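Local coordinates for mitogen-activated protein kinase kinase kinase 2 (Homo sapiens, PDB 2NPT), which phosphorylates MAP kinase kinases as a serine/threonine kinase, its PB1 domain, the part in this structure, pairing here with another protein, at residues His27-Arg32 / Ile51-Gln55. Sequence-based numbering, arbitrary orientation.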
loop_
_atom_site.group_PDB
_atom_site.type_symbol
_atom_site.label_atom_id
_atom_site.label_comp_id
_atom_site.label_asym_id
_atom_site.label_seq_id
_atom_site.Cartn_x
_atom_site.Cartn_y
_atom_site.Cartn_z
ATOM N N HIS D 27 -4.972 1.430 -12.856
ATOM C CA HIS D 27 -5.783 2.146 -13.836
ATOM C C HIS D 27 -4.943 3.155 -14.588
ATOM O O HIS D 27 -4.328 4.020 -13.997
ATOM C CB HIS D 27 -6.928 2.855 -13.187
ATOM C CG HIS D 27 -7.816 3.543 -14.159
ATOM N ND1 HIS D 27 -8.559 2.842 -15.077
ATOM C CD2 HIS D 27 -8.054 4.852 -14.396
ATOM C CE1 HIS D 27 -9.220 3.688 -15.843
ATOM N NE2 HIS D 27 -8.936 4.916 -15.443
ATOM N N ARG D 28 -4.923 3.001 -15.908
ATOM C CA ARG D 28 -4.172 3.871 -16.798
ATOM C C ARG D 28 -2.739 4.172 -16.340
ATOM O O ARG D 28 -2.299 5.316 -16.296
ATOM C CB ARG D 28 -4.984 5.145 -17.093
ATOM C CG ARG D 28 -6.194 4.903 -17.967
ATOM C CD ARG D 28 -7.105 6.130 -17.951
ATOM N NE ARG D 28 -6.546 7.253 -18.702
ATOM C CZ ARG D 28 -6.999 8.505 -18.613
ATOM N N GLY D 29 -2.026 3.114 -15.980
ATOM C CA GLY D 29 -0.635 3.217 -15.593
ATOM C C GLY D 29 -0.374 3.613 -14.140
ATOM O O GLY D 29 0.793 3.640 -13.718
ATOM N N GLU D 30 -1.427 3.945 -13.385
ATOM C CA GLU D 30 -1.313 4.251 -11.960
ATOM C C GLU D 30 -1.723 3.068 -11.078
ATOM O O GLU D 30 -2.755 2.434 -11.311
ATOM C CB GLU D 30 -2.156 5.483 -11.591
ATOM C CG GLU D 30 -2.031 5.877 -10.137
ATOM C CD GLU D 30 -2.513 7.283 -9.838
ATOM O OE1 GLU D 30 -2.193 8.208 -10.627
ATOM O OE2 GLU D 30 -3.183 7.471 -8.791
ATOM N N LYS D 31 -0.874 2.734 -10.114
ATOM C CA LYS D 31 -1.145 1.660 -9.162
ATOM C C LYS D 31 -1.320 2.245 -7.761
ATOM O O LYS D 31 -0.693 3.295 -7.401
ATOM C CB LYS D 31 -0.054 0.576 -9.197
ATOM C CG LYS D 31 0.100 -0.053 -10.588
ATOM C CD LYS D 31 0.932 -1.315 -10.560
ATOM C CE LYS D 31 0.883 -2.030 -11.930
ATOM N NZ LYS D 31 1.713 -1.264 -12.865
ATOM N N ARG D 32 -2.219 1.588 -7.011
ATOM C CA ARG D 32 -2.622 1.996 -5.684
ATOM C C ARG D 32 -2.742 0.718 -4.848
ATOM O O ARG D 32 -3.247 -0.288 -5.390
ATOM C CB ARG D 32 -4.010 2.640 -5.751
ATOM C CG ARG D 32 -4.050 3.902 -6.619
ATOM C CD ARG D 32 -3.702 5.175 -5.767
ATOM N NE ARG D 32 -4.444 6.178 -6.427
ATOM C CZ ARG D 32 -5.501 6.828 -6.036
ATOM N NH1 ARG D 32 -5.981 6.860 -4.775
ATOM N NH2 ARG D 32 -5.998 7.595 -6.968
ATOM N N ILE D 51 -13.596 5.873 -5.338
ATOM C CA ILE D 51 -12.941 6.872 -4.529
ATOM C C ILE D 51 -11.541 7.178 -5.052
ATOM O O ILE D 51 -11.115 8.334 -5.080
ATOM C CB ILE D 51 -12.922 6.486 -3.027
ATOM C CG1 ILE D 51 -14.359 6.489 -2.484
ATOM C CG2 ILE D 51 -12.030 7.467 -2.264
ATOM C CD1 ILE D 51 -14.619 5.542 -1.313
ATOM N N ALA D 52 -10.837 6.118 -5.451
ATOM C CA ALA D 52 -9.448 6.207 -5.863
ATOM C C ALA D 52 -9.254 6.833 -7.251
ATOM O O ALA D 52 -8.236 7.492 -7.480
ATOM C CB ALA D 52 -8.784 4.797 -5.791
ATOM N N PHE D 53 -10.175 6.600 -8.194
ATOM C CA PHE D 53 -9.965 7.033 -9.584
ATOM C C PHE D 53 -11.103 7.900 -10.152
ATOM O O PHE D 53 -11.010 8.385 -11.300
ATOM C CB PHE D 53 -9.701 5.830 -10.500
ATOM C CG PHE D 53 -8.340 5.195 -10.291
ATOM C CD1 PHE D 53 -7.192 5.808 -10.781
ATOM C CD2 PHE D 53 -8.214 4.001 -9.595
ATOM C CE1 PHE D 53 -5.965 5.239 -10.603
ATOM C CE2 PHE D 53 -6.948 3.418 -9.402
ATOM C CZ PHE D 53 -5.842 4.035 -9.924
ATOM N N GLY D 54 -12.141 8.116 -9.346
ATOM C CA GLY D 54 -13.207 9.068 -9.705
ATOM C C GLY D 54 -14.329 8.544 -10.567
ATOM O O GLY D 54 -15.271 9.287 -10.878
ATOM N N GLN D 55 -14.273 7.270 -10.947
ATOM C CA GLN D 55 -15.296 6.684 -11.812
ATOM C C GLN D 55 -15.676 5.276 -11.408
ATOM O O GLN D 55 -14.884 4.568 -10.794
ATOM C CB GLN D 55 -14.811 6.679 -13.263
ATOM C CG GLN D 55 -15.374 7.864 -14.021
ATOM C CD GLN D 55 -14.532 8.270 -15.190
ATOM O OE1 GLN D 55 -14.158 7.433 -16.012
ATOM N NE2 GLN D 55 -14.240 9.577 -15.291
#
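The ring of Phe-53 is held between His-27 on one face and the guanidinium of Arg-32 on the other, with Glu-30 at its edge. CB of His-27 sits almost over the ring centre, a CH-pi contact with CB 3.6 Å from the Phe-53 centroid. With CG anti to the backbone N (chi1 -177°), the imidazole turns its own edge to the same face, an edge-to-face pair with the planes 63° apart. On the opposite face Arg-32 makes a cation-pi contact, its CZ 4.9 Å from the Phe-53 centroid, but the guanidinium is inclined by 49° and does not lie flat on the ring. CB of Glu-30 meets the ring edge in plane, 3.9 Å from Phe-53 CE1. The short methyl of Ala-52 can lie against one guanidinium face, CB 3.6 Å from Arg-32 NH1, though the exact placement of the head here is doubtful.

Phenylalanine suits this place because it gives an apolar face to the hairpin and a pi cloud to the cation. Histidine offers both a methylene for the ring and an N-H donor: ND1 is hydrogen-bonded to the backbone O of Leu-96 on strand 92-98, which helps fix the imidazole. Arginine joins a planar cation to a long aliphatic chain, bent at chi2, and glutamate pairs with it two residues away: NE of Arg-32 donates to OE2 of Glu-30 (3.0 Å), which accepts with its anti lone pair, in a salt bridge. A type I' turn from His-27 to Glu-30 closes the hairpin.

Helix 42-53 thus packs its C-terminal end onto the first hairpin of the ubiquitin-like PB1 fold. Arg-32 and Glu-30 also form salt bridges with an acidic and a basic side chain, respectively, of the other protein's chain, so their ion pair probably helps to orient both charges for partner binding, while the ring may support the arginine.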